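Local coordinates for mandelate racemase/muconate lactonizing enzyme family protein (Azoarcus sp., PDB 2QDE), which belongs to the enolase superfamily, joining an alpha+beta capping domain to a TIM-barrel-like domain that carries a bound barium ion, at residues T84-I89 with G276-Q281; L36-D41 with D108-D113; V45-A50 with I367-D372; S64-I69 with A383-T388. All coordinates share one frame; numbering follows the deposited sequence.

Interaction 1 of 4, residues T84-I89 with G276-Q281; sequences TKIEKI and GLLKAQ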
loop_
_atom_site.group_PDB
_atom_site.type_symbol
_atom_site.label_atom_id
_atom_site.label_comp_id
_atom_site.label_asym_id
_atom_site.label_seq_id
_atom_site.Cartn_x
_atom_site.Cartn_y
_atom_site.Cartn_z
ATOM N N THR A 84 -16.828 32.934 26.967
ATOM C CA THR A 84 -16.873 33.093 25.516
ATOM C C THR A 84 -15.688 32.413 24.823
ATOM O O THR A 84 -15.724 32.161 23.619
ATOM C CB THR A 84 -16.851 34.588 25.093
ATOM O OG1 THR A 84 -15.687 35.226 25.639
ATOM C CG2 THR A 84 -18.107 35.303 25.559
ATOM N N LYS A 85 -14.641 32.129 25.588
ATOM C CA LYS A 85 -13.438 31.507 25.043
ATOM C C LYS A 85 -13.574 29.988 24.971
ATOM O O LYS A 85 -12.847 29.246 25.631
ATOM C CB LYS A 85 -12.231 31.916 25.892
ATOM C CG LYS A 85 -12.041 33.427 25.928
ATOM C CD LYS A 85 -10.842 33.842 26.752
ATOM C CE LYS A 85 -10.584 35.328 26.595
ATOM N NZ LYS A 85 -9.336 35.750 27.292
ATOM N N ILE A 86 -14.519 29.545 24.146
ATOM C CA ILE A 86 -14.791 28.125 23.976
ATOM C C ILE A 86 -13.652 27.352 23.312
ATOM O O ILE A 86 -13.308 26.271 23.780
ATOM C CB ILE A 86 -16.116 27.913 23.206
ATOM C CG1 ILE A 86 -17.283 28.442 24.058
ATOM C CG2 ILE A 86 -16.331 26.426 22.917
ATOM C CD1 ILE A 86 -18.640 28.374 23.375
ATOM N N GLU A 87 -13.068 27.888 22.240
ATOM C CA GLU A 87 -11.943 27.210 21.582
ATOM C C GLU A 87 -10.830 26.989 22.616
ATOM O O GLU A 87 -10.280 25.895 22.738
ATOM C CB GLU A 87 -11.371 28.056 20.432
ATOM C CG GLU A 87 -12.156 28.053 19.117
ATOM C CD GLU A 87 -11.730 26.946 18.150
ATOM O OE1 GLU A 87 -10.577 26.461 18.235
ATOM O OE2 GLU A 87 -12.551 26.577 17.283
ATOM N N LYS A 88 -10.505 28.047 23.355
ATOM C CA LYS A 88 -9.451 27.987 24.359
ATOM C C LYS A 88 -9.723 26.931 25.430
ATOM O O LYS A 88 -8.871 26.082 25.700
ATOM C CB LYS A 88 -9.280 29.361 25.020
ATOM C CG LYS A 88 -8.099 29.449 25.979
ATOM C CD LYS A 88 -8.149 30.734 26.798
ATOM C CE LYS A 88 -7.055 30.751 27.856
ATOM N NZ LYS A 88 -7.250 31.864 28.832
ATOM N N ILE A 89 -10.907 26.980 26.032
ATOM C CA ILE A 89 -11.275 26.030 27.083
ATOM C C ILE A 89 -11.328 24.577 26.605
ATOM O O ILE A 89 -10.835 23.675 27.286
ATOM C CB ILE A 89 -12.636 26.419 27.712
ATOM C CG1 ILE A 89 -12.504 27.783 28.395
ATOM C CG2 ILE A 89 -13.077 25.358 28.717
ATOM C CD1 ILE A 89 -13.826 28.395 28.821
ATOM N N GLY A 276 -18.481 17.279 22.777
ATOM C CA GLY A 276 -19.018 18.626 22.860
ATOM C C GLY A 276 -19.430 19.151 21.495
ATOM O O GLY A 276 -19.119 18.542 20.475
ATOM N N LEU A 277 -20.123 20.284 21.471
ATOM C CA LEU A 277 -20.574 20.867 20.215
ATOM C C LEU A 277 -19.432 21.297 19.300
ATOM O O LEU A 277 -19.490 21.060 18.094
ATOM C CB LEU A 277 -21.516 22.047 20.487
ATOM C CG LEU A 277 -22.823 21.691 21.213
ATOM C CD1 LEU A 277 -23.563 22.976 21.608
ATOM C CD2 LEU A 277 -23.697 20.810 20.315
ATOM N N LEU A 278 -18.400 21.926 19.856
ATOM C CA LEU A 278 -17.267 22.347 19.044
ATOM C C LEU A 278 -16.569 21.113 18.474
ATOM O O LEU A 278 -16.301 21.050 17.281
ATOM C CB LEU A 278 -16.279 23.181 19.865
ATOM C CG LEU A 278 -14.979 23.579 19.161
ATOM C CD1 LEU A 278 -15.273 24.240 17.813
ATOM C CD2 LEU A 278 -14.185 24.512 20.059
ATOM N N LYS A 279 -16.282 20.138 19.333
ATOM C CA LYS A 279 -15.641 18.901 18.898
ATOM C C LYS A 279 -16.507 18.217 17.834
ATOM O O LYS A 279 -15.988 17.612 16.887
ATOM C CB LYS A 279 -15.425 17.957 20.091
ATOM C CG LYS A 279 -14.329 18.400 21.063
ATOM C CD LYS A 279 -12.931 18.233 20.474
ATOM C CE LYS A 279 -12.481 16.755 20.462
ATOM N NZ LYS A 279 -11.781 16.375 19.169
ATOM N N ALA A 280 -17.825 18.317 17.991
ATOM C CA ALA A 280 -18.750 17.726 17.034
ATOM C C ALA A 280 -18.618 18.410 15.670
ATOM O O ALA A 280 -18.673 17.751 14.638
ATOM C CB ALA A 280 -20.182 17.835 17.540
ATOM N N GLN A 281 -18.448 19.730 15.661
ATOM C CA GLN A 281 -18.305 20.450 14.395
ATOM C C GLN A 281 -17.056 19.973 13.655
ATOM O O GLN A 281 -17.062 19.832 12.434
ATOM C CB GLN A 281 -18.220 21.962 14.639
ATOM C CG GLN A 281 -19.492 22.579 15.211
ATOM C CD GLN A 281 -19.367 24.074 15.404
ATOM O OE1 GLN A 281 -19.972 24.868 14.671
ATOM N NE2 GLN A 281 -18.566 24.470 16.382
#
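Leu278 on helix 277-290 of the barrel domain carries the apolar side of this contact, pressing its two methyl groups into the first turn of helix 86-96 of the capping domain. Its CD2 lies 4.1 Å from Ile86 CG2 and 3.8 Å from Glu87 CA. The Ile86 and Leu278 side chains slide past each other in opposite directions. Leu278 CG stands anti to its own backbone N (chi1 175°), which directs the methyls toward helix 86-96.

The polar side belongs to Glu87, whose chain crosses that of Leu278 at about a right angle. A bend at chi2 (-90°) brings the carboxylate against the leucine methyls, with OE2 3.6 Å from Leu278 CD1 in simple van der Waals contact. The other oxygen, OE1, is gripped twice, by a salt bridge to Arg282 and by a hydrogen bond from the backbone N of Asp317 of the second subunit, so the buried carboxylate is probably stabilised in part across the subunit interface.

Around the contact, Val90 of helix 86-96 adds to the cover on Leu278, Ile86 and Leu277 both rest on His112 of helix 101-119, and Leu277 also packs on Pro308 and Leu312 of helix 303-315.

Interaction 2 of 4, residues L36-D41 with D108-D113; sequences LKLHSD and DFALHD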
loop_
_atom_site.group_PDB
_atom_site.type_symbol
_atom_site.label_atom_id
_atom_site.label_comp_id
_atom_site.label_asym_id
_atom_site.label_seq_id
_atom_site.Cartn_x
_atom_site.Cartn_y
_atom_site.Cartn_z
ATOM N N LEU A 36 -25.098 20.088 34.919
ATOM C CA LEU A 36 -24.023 21.029 35.184
ATOM C C LEU A 36 -24.521 22.464 35.162
ATOM O O LEU A 36 -25.353 22.837 34.335
ATOM C CB LEU A 36 -22.922 20.877 34.129
ATOM C CG LEU A 36 -21.791 21.917 34.120
ATOM C CD1 LEU A 36 -20.971 21.815 35.402
ATOM C CD2 LEU A 36 -20.905 21.692 32.905
ATOM N N LYS A 37 -24.005 23.266 36.080
ATOM C CA LYS A 37 -24.351 24.675 36.127
ATOM C C LYS A 37 -23.070 25.474 36.241
ATOM O O LYS A 37 -22.287 25.272 37.170
ATOM C CB LYS A 37 -25.259 24.997 37.319
ATOM C CG LYS A 37 -26.694 24.547 37.147
ATOM C CD LYS A 37 -27.552 24.989 38.329
ATOM C CE LYS A 37 -28.981 24.459 38.213
ATOM N NZ LYS A 37 -29.803 24.816 39.416
ATOM N N LEU A 38 -22.852 26.365 35.279
ATOM C CA LEU A 38 -21.685 27.231 35.283
ATOM C C LEU A 38 -22.191 28.631 35.615
ATOM O O LEU A 38 -22.749 29.323 34.759
ATOM C CB LEU A 38 -20.996 27.231 33.918
ATOM C CG LEU A 38 -20.445 25.897 33.401
ATOM C CD1 LEU A 38 -19.657 26.155 32.118
ATOM C CD2 LEU A 38 -19.551 25.246 34.451
ATOM N N HIS A 39 -22.013 29.030 36.871
ATOM C CA HIS A 39 -22.458 30.339 37.333
ATOM C C HIS A 39 -21.494 31.458 36.972
ATOM O O HIS A 39 -20.299 31.351 37.226
ATOM C CB HIS A 39 -22.632 30.334 38.851
ATOM C CG HIS A 39 -23.636 29.341 39.345
ATOM N ND1 HIS A 39 -23.351 28.000 39.490
ATOM C CD2 HIS A 39 -24.929 29.494 39.716
ATOM C CE1 HIS A 39 -24.426 27.369 39.930
ATOM N NE2 HIS A 39 -25.396 28.253 40.075
ATOM N N SER A 40 -22.012 32.538 36.395
ATOM C CA SER A 40 -21.173 33.678 36.038
ATOM C C SER A 40 -21.301 34.760 37.112
ATOM O O SER A 40 -22.186 34.697 37.972
ATOM C CB SER A 40 -21.594 34.266 34.694
ATOM O OG SER A 40 -22.773 35.031 34.830
ATOM N N ASP A 41 -20.429 35.761 37.046
ATOM C CA ASP A 41 -20.440 36.848 38.020
ATOM C C ASP A 41 -21.476 37.926 37.720
ATOM O O ASP A 41 -21.635 38.878 38.485
ATOM C CB ASP A 41 -19.047 37.471 38.123
ATOM C CG ASP A 41 -18.508 37.920 36.783
ATOM O OD1 ASP A 41 -19.089 37.546 35.740
ATOM O OD2 ASP A 41 -17.488 38.642 36.768
ATOM N N ASP A 108 -18.867 21.857 27.627
ATOM C CA ASP A 108 -19.056 22.536 26.346
ATOM C C ASP A 108 -20.509 22.990 26.166
ATOM O O ASP A 108 -20.766 24.107 25.709
ATOM C CB ASP A 108 -18.647 21.582 25.211
ATOM C CG ASP A 108 -19.004 22.109 23.828
ATOM O OD1 ASP A 108 -18.083 22.455 23.054
ATOM O OD2 ASP A 108 -20.208 22.173 23.511
ATOM N N PHE A 109 -21.452 22.121 26.524
ATOM C CA PHE A 109 -22.876 22.437 26.397
ATOM C C PHE A 109 -23.252 23.662 27.225
ATOM O O PHE A 109 -23.958 24.548 26.740
ATOM C CB PHE A 109 -23.756 21.268 26.856
ATOM C CG PHE A 109 -23.576 20.000 26.060
ATOM C CD1 PHE A 109 -23.021 20.025 24.776
ATOM C CD2 PHE A 109 -23.979 18.777 26.594
ATOM C CE1 PHE A 109 -22.868 18.845 24.041
ATOM C CE2 PHE A 109 -23.831 17.591 25.870
ATOM C CZ PHE A 109 -23.275 17.629 24.592
ATOM N N ALA A 110 -22.785 23.696 28.473
ATOM C CA ALA A 110 -23.083 24.803 29.380
ATOM C C ALA A 110 -22.380 26.086 28.959
ATOM O O ALA A 110 -22.868 27.179 29.222
ATOM C CB ALA A 110 -22.696 24.435 30.824
ATOM N N LEU A 111 -21.229 25.964 28.311
ATOM C CA LEU A 111 -20.515 27.155 27.864
ATOM C C LEU A 111 -21.316 27.817 26.741
ATOM O O LEU A 111 -21.521 29.033 26.748
ATOM C CB LEU A 111 -19.102 26.793 27.384
ATOM C CG LEU A 111 -18.064 26.555 28.487
ATOM C CD1 LEU A 111 -16.812 25.907 27.909
ATOM C CD2 LEU A 111 -17.720 27.887 29.159
ATOM N N HIS A 112 -21.783 27.012 25.786
ATOM C CA HIS A 112 -22.567 27.547 24.675
ATOM C C HIS A 112 -23.867 28.163 25.184
ATOM O O HIS A 112 -24.316 29.186 24.677
ATOM C CB HIS A 112 -22.904 26.457 23.653
ATOM C CG HIS A 112 -21.779 26.133 22.719
ATOM N ND1 HIS A 112 -20.756 25.272 23.054
ATOM C CD2 HIS A 112 -21.513 26.564 21.462
ATOM C CE1 HIS A 112 -19.909 25.184 22.043
ATOM N NE2 HIS A 112 -20.345 25.957 21.065
ATOM N N ASP A 113 -24.480 27.520 26.174
ATOM C CA ASP A 113 -25.724 28.032 26.740
ATOM C C ASP A 113 -25.465 29.404 27.360
ATOM O O ASP A 113 -26.189 30.363 27.096
ATOM C CB ASP A 113 -26.260 27.075 27.803
ATOM C CG ASP A 113 -27.545 27.570 28.433
ATOM O OD1 ASP A 113 -28.516 27.816 27.690
ATOM O OD2 ASP A 113 -27.583 27.707 29.676
#
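Leu38 and Ala110 mark the closest backbone approach, their CA atoms 6.5 Å apart, where strand 31-40 passes over helix 101-119. The axes of the two short segments come within 8.4 Å and cross at -42°, both running in the same general N-to-C direction. This is the sheet-on-helix layer of the enolase-type capping domain, in which antiparallel strands pack on a bundle of helices.

Ala110 CB is met by two leucines, by Leu38 with CG at 3.7 Å and by Leu36 with CD2 at 3.9 Å; alternate residues of the strand thus converge on one methyl group. Leu38 reaches further along the helix, because its CG lies anti to the carbonyl carbon (chi1 -61°) and its CD1 extends to Leu111 CD2 at 3.9 Å, the two leucines crossing obliquely. Leu111 in turn packs on Ile86 and Ile89 of helix 86-96.

On the far side of the helix, Asp108 O takes two bonds from His112, one from N and one from ND1, arriving from opposite faces of the carbonyl plane. The ND1 bond is 2.9 Å long and nearly straight (169°), with Asp108 O lying in the plane of the imidazole ring.

Interaction 3 of 4, residues V45-A50 with I367-D372; sequences VGIADA and IELNED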
loop_
_atom_site.group_PDB
_atom_site.type_symbol
_atom_site.label_atom_id
_atom_site.label_comp_id
_atom_site.label_asym_id
_atom_site.label_seq_id
_atom_site.Cartn_x
_atom_site.Cartn_y
_atom_site.Cartn_z
ATOM N N VAL A 45 -26.430 32.012 34.190
ATOM C CA VAL A 45 -25.961 30.667 34.502
ATOM C C VAL A 45 -26.098 29.755 33.281
ATOM O O VAL A 45 -27.149 29.719 32.634
ATOM C CB VAL A 45 -26.769 30.054 35.659
ATOM C CG1 VAL A 45 -26.210 28.684 36.015
ATOM C CG2 VAL A 45 -26.736 30.985 36.872
ATOM N N GLY A 46 -25.027 29.036 32.960
ATOM C CA GLY A 46 -25.072 28.119 31.830
ATOM C C GLY A 46 -25.416 26.730 32.343
ATOM O O GLY A 46 -24.778 26.251 33.273
ATOM N N ILE A 47 -26.420 26.084 31.754
ATOM C CA ILE A 47 -26.824 24.750 32.197
ATOM C C ILE A 47 -26.633 23.671 31.137
ATOM O O ILE A 47 -26.612 23.958 29.941
ATOM C CB ILE A 47 -28.309 24.729 32.626
ATOM C CG1 ILE A 47 -29.205 25.087 31.433
ATOM C CG2 ILE A 47 -28.530 25.714 33.760
ATOM C CD1 ILE A 47 -30.687 25.007 31.731
ATOM N N ALA A 48 -26.503 22.426 31.586
ATOM C CA ALA A 48 -26.320 21.294 30.676
ATOM C C ALA A 48 -26.691 19.983 31.359
ATOM O O ALA A 48 -26.637 19.878 32.586
ATOM C CB ALA A 48 -24.876 21.234 30.191
ATOM N N ASP A 49 -27.066 18.996 30.547
ATOM C CA ASP A 49 -27.465 17.665 31.010
ATOM C C ASP A 49 -26.594 16.651 30.266
ATOM O O ASP A 49 -26.702 16.529 29.044
ATOM C CB ASP A 49 -28.935 17.421 30.654
ATOM C CG ASP A 49 -29.495 16.133 31.258
ATOM O OD1 ASP A 49 -28.713 15.277 31.737
ATOM O OD2 ASP A 49 -30.737 15.978 31.241
ATOM N N ALA A 50 -25.738 15.934 30.991
ATOM C CA ALA A 50 -24.858 14.945 30.374
ATOM C C ALA A 50 -25.663 13.820 29.737
ATOM O O ALA A 50 -25.227 13.189 28.764
ATOM C CB ALA A 50 -23.903 14.370 31.416
ATOM N N ILE A 367 -33.584 26.458 27.248
ATOM C CA ILE A 367 -34.254 25.600 28.219
ATOM C C ILE A 367 -34.412 26.259 29.594
ATOM O O ILE A 367 -33.500 26.930 30.087
ATOM C CB ILE A 367 -33.476 24.270 28.413
ATOM C CG1 ILE A 367 -33.406 23.504 27.085
ATOM C CG2 ILE A 367 -34.139 23.423 29.498
ATOM C CD1 ILE A 367 -34.747 23.033 26.567
ATOM N N GLU A 368 -35.575 26.042 30.202
ATOM C CA GLU A 368 -35.902 26.561 31.534
ATOM C C GLU A 368 -36.065 25.348 32.443
ATOM O O GLU A 368 -36.958 24.525 32.230
ATOM C CB GLU A 368 -37.225 27.324 31.502
ATOM C CG GLU A 368 -37.307 28.396 30.445
ATOM C CD GLU A 368 -36.769 29.716 30.923
ATOM O OE1 GLU A 368 -35.704 29.722 31.585
ATOM O OE2 GLU A 368 -37.408 30.753 30.634
ATOM N N LEU A 369 -35.213 25.235 33.453
ATOM C CA LEU A 369 -35.279 24.095 34.359
ATOM C C LEU A 369 -36.374 24.164 35.416
ATOM O O LEU A 369 -36.651 25.220 35.989
ATOM C CB LEU A 369 -33.938 23.895 35.078
ATOM C CG LEU A 369 -32.784 23.203 34.349
ATOM C CD1 LEU A 369 -31.613 23.054 35.305
ATOM C CD2 LEU A 369 -33.222 21.835 33.847
ATOM N N ASN A 370 -37.002 23.022 35.661
ATOM C CA ASN A 370 -38.010 22.927 36.697
ATOM C C ASN A 370 -37.131 22.621 37.912
ATOM O O ASN A 370 -36.816 21.463 38.174
ATOM C CB ASN A 370 -38.955 21.760 36.408
ATOM C CG ASN A 370 -40.002 21.577 37.489
ATOM O OD1 ASN A 370 -39.766 21.899 38.655
ATOM N ND2 ASN A 370 -41.155 21.037 37.114
ATOM N N GLU A 371 -36.719 23.664 38.626
ATOM C CA GLU A 371 -35.830 23.515 39.779
ATOM C C GLU A 371 -36.275 22.539 40.869
ATOM O O GLU A 371 -35.468 21.736 41.352
ATOM C CB GLU A 371 -35.558 24.880 40.421
ATOM C CG GLU A 371 -34.870 25.898 39.517
ATOM C CD GLU A 371 -33.499 25.452 39.031
ATOM O OE1 GLU A 371 -32.826 24.661 39.735
ATOM O OE2 GLU A 371 -33.082 25.916 37.943
ATOM N N ASP A 372 -37.538 22.601 41.279
ATOM C CA ASP A 372 -37.977 21.690 42.320
ATOM C C ASP A 372 -37.989 20.234 41.853
ATOM O O ASP A 372 -37.696 19.331 42.638
ATOM C CB ASP A 372 -39.338 22.127 42.899
ATOM C CG ASP A 372 -40.291 22.646 41.854
ATOM O OD1 ASP A 372 -40.870 21.807 41.127
ATOM O OD2 ASP A 372 -40.476 23.894 41.763
#
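The backbone N of Ile47 donates to Asp113 OD2, an oxygen gripped a second time by the ammonium group of Lys117, and this fastens strand 45-49 to helix 101-119 while the side chain of Ile47 projects toward Ile367 and Leu369. The carboxylate probably stays charged, given the lysine beside it.

Across the contact itself everything is apolar or nearly so. Ile47 CD1 does the touching, fitting between the backbone of Ile367 and the side chain of Leu369. It lies 3.8 Å from Ile367 O, a methyl group against a carbonyl oxygen, and also 3.8 Å from Leu369 CG. The two side chains, Ile47 and Leu369, reach toward each other tip to tip. For Ile47 the reach follows from CG1 standing between the backbone N and the carbonyl carbon (chi1 62°), with the chain then extended through chi2 to CD1. Ile367 contributes less: its CB is 4.4 Å from Ile47 CD1, while the end of its side chain leads away, and the residue packs on Leu304 and Ser307 of helix 303-315.

In the fold, strand 45-49 is an edge strand, within the chain, of the antiparallel sheet of the capping domain, and the chain through 367-372 lies over the face of it turned away from helix 101-119. Glu371 strengthens the join with a salt bridge from OE1 to Lys37 of the adjoining strand 31-40, and Lys37 also packs against Ile47. Asn370 is the N-cap of helix 371-377, its OD1 accepting from the backbone N of Leu373.

Interaction 4 of 4, residues S64-I69 with A383-T388; sequences SITSMI and AARVVT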
loop_
_atom_site.group_PDB
_atom_site.type_symbol
_atom_site.label_atom_id
_atom_site.label_comp_id
_atom_site.label_asym_id
_atom_site.label_seq_id
_atom_site.Cartn_x
_atom_site.Cartn_y
_atom_site.Cartn_z
ATOM N N SER A 64 -17.470 9.845 37.766
ATOM C CA SER A 64 -16.385 10.164 36.828
ATOM C C SER A 64 -16.496 11.615 36.409
ATOM O O SER A 64 -15.569 12.404 36.549
ATOM C CB SER A 64 -16.488 9.340 35.539
ATOM O OG SER A 64 -16.203 7.991 35.772
ATOM N N ILE A 65 -17.652 11.940 35.854
ATOM C CA ILE A 65 -17.925 13.277 35.368
ATOM C C ILE A 65 -17.833 14.324 36.476
ATOM O O ILE A 65 -17.231 15.384 36.293
ATOM C CB ILE A 65 -19.319 13.316 34.715
ATOM C CG1 ILE A 65 -19.356 12.318 33.550
ATOM C CG2 ILE A 65 -19.642 14.733 34.242
ATOM C CD1 ILE A 65 -20.746 12.046 32.999
ATOM N N THR A 66 -18.413 14.016 37.630
ATOM C CA THR A 66 -18.394 14.953 38.736
ATOM C C THR A 66 -16.980 15.263 39.196
ATOM O O THR A 66 -16.634 16.423 39.419
ATOM C CB THR A 66 -19.222 14.428 39.928
ATOM O OG1 THR A 66 -20.598 14.316 39.537
ATOM C CG2 THR A 66 -19.112 15.383 41.117
ATOM N N SER A 67 -16.151 14.235 39.324
ATOM C CA SER A 67 -14.788 14.455 39.770
ATOM C C SER A 67 -13.945 15.186 38.731
ATOM O O SER A 67 -13.259 16.156 39.055
ATOM C CB SER A 67 -14.119 13.131 40.127
ATOM O OG SER A 67 -12.810 13.370 40.607
ATOM N N MET A 68 -13.993 14.741 37.479
ATOM C CA MET A 68 -13.182 15.407 36.472
ATOM C C MET A 68 -13.561 16.877 36.339
ATOM O O MET A 68 -12.691 17.735 36.244
ATOM C CB MET A 68 -13.295 14.710 35.113
ATOM C CG MET A 68 -12.242 15.189 34.107
ATOM S SD MET A 68 -10.544 15.038 34.728
ATOM C CE MET A 68 -10.394 13.313 34.868
ATOM N N ILE A 69 -14.854 17.173 36.351
ATOM C CA ILE A 69 -15.294 18.558 36.227
ATOM C C ILE A 69 -14.952 19.387 37.470
ATOM O O ILE A 69 -14.419 20.488 37.361
ATOM C CB ILE A 69 -16.820 18.645 35.981
ATOM C CG1 ILE A 69 -17.161 18.086 34.597
ATOM C CG2 ILE A 69 -17.290 20.093 36.087
ATOM C CD1 ILE A 69 -18.631 18.180 34.242
ATOM N N ALA A 383 -25.223 13.829 46.598
ATOM C CA ALA A 383 -25.501 15.244 46.739
ATOM C C ALA A 383 -24.800 16.026 45.641
ATOM O O ALA A 383 -23.831 15.552 45.048
ATOM C CB ALA A 383 -25.035 15.729 48.108
ATOM N N ALA A 384 -25.307 17.220 45.363
ATOM C CA ALA A 384 -24.715 18.073 44.351
ATOM C C ALA A 384 -23.365 18.530 44.873
ATOM O O ALA A 384 -23.169 18.642 46.083
ATOM C CB ALA A 384 -25.606 19.282 44.095
ATOM N N ARG A 385 -22.429 18.784 43.966
ATOM C CA ARG A 385 -21.119 19.249 44.374
ATOM C C ARG A 385 -20.882 20.651 43.826
ATOM O O ARG A 385 -21.212 20.937 42.672
ATOM C CB ARG A 385 -20.032 18.302 43.882
ATOM C CG ARG A 385 -18.680 18.723 44.370
ATOM C CD ARG A 385 -17.624 17.684 44.110
ATOM N NE ARG A 385 -16.316 18.198 44.500
ATOM C CZ ARG A 385 -15.178 17.566 44.272
ATOM N NH1 ARG A 385 -15.198 16.394 43.651
ATOM N NH2 ARG A 385 -14.029 18.099 44.668
ATOM N N VAL A 386 -20.312 21.523 44.655
ATOM C CA VAL A 386 -20.058 22.906 44.256
ATOM C C VAL A 386 -18.609 23.320 44.494
ATOM O O VAL A 386 -18.014 22.996 45.523
ATOM C CB VAL A 386 -20.996 23.877 45.024
ATOM C CG1 VAL A 386 -20.743 25.313 44.597
ATOM C CG2 VAL A 386 -22.448 23.507 44.766
ATOM N N VAL A 387 -18.047 24.031 43.522
ATOM C CA VAL A 387 -16.675 24.503 43.590
ATOM C C VAL A 387 -16.668 25.989 43.274
ATOM O O VAL A 387 -17.257 26.418 42.282
ATOM C CB VAL A 387 -15.766 23.803 42.551
ATOM C CG1 VAL A 387 -14.307 24.137 42.834
ATOM C CG2 VAL A 387 -15.984 22.299 42.576
ATOM N N THR A 388 -16.010 26.772 44.124
ATOM C CA THR A 388 -15.907 28.212 43.924
ATOM C C THR A 388 -14.431 28.583 43.913
ATOM O O THR A 388 -14.113 29.708 43.475
ATOM C CB THR A 388 -16.610 29.016 45.049
ATOM O OG1 THR A 388 -16.102 28.592 46.317
ATOM C CG2 THR A 388 -18.116 28.787 45.023
#
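Thr66 and Arg385 form the closer-packed part of a contact between helix 62-78 and strand 385-387, an outermost strand, within the chain, of the antiparallel sheet in the enolase-type capping domain. Thr66 CG2 leans on the aliphatic stem of the arginine, 4.1 Å from both Arg385 CB and Arg385 CD, while CG between them bows back to 4.7 Å from the same methyl. Thr66 turns its methyl this way because CG2 lies anti to the backbone N (chi1 -64° for OG1), leaving OG1 to bond the carbonyl oxygen of Gln62 one helical turn back. Val10 of strand 5-15 packs on Thr66 as well, and the backbone bonds between Arg385 and Val10 join the two strands here.

Beyond CD the fit is looser. The arginine chain runs on fully extended over the helix, and its guanidinium lies obliquely beside Thr66 O and Ser67 CA; NH1 comes no nearer to Ser67 CA than 4.4 Å. What fixes its end is charge: NH2 makes a salt bridge to Asp71 OD1. In the chain leading into the strand Ala383 and Ala384 are exposed, as is Val386 on it, so this edge faces solvent around the partly exposed arginine. The helix is different on its other flank, where Ser64, Ser67 and Met68 pack against a third subunit, Ser67 lying on Asp63 of that neighbour. Ser67 OG hydrogen-bonds Asp71 OD2, the second oxygen of the same carboxylate that receives Arg385 NH2.

Interactions 2, 3 and 4 all reach the capping-domain sheet, and interaction 1 joins the helices behind it to the barrel. Interaction 2 is the hub, its centre about 12, 10 and 14 Å from those of interactions 1, 3 and 4. Asp108 ties it to interaction 1 by accepting from the first turn of helix 277-290, with Leu277 N 2.8 Å from Asp108 OD2. Strand pairing ties it to interaction 3, Leu38 N lying 2.8 Å from Gly46 O. Interaction 4 meets it more lightly, through Leu36 and Ile69. The barium ion, bound by Asp195, Asn197, Glu221 and Asp246, draws no ligand from any of the four.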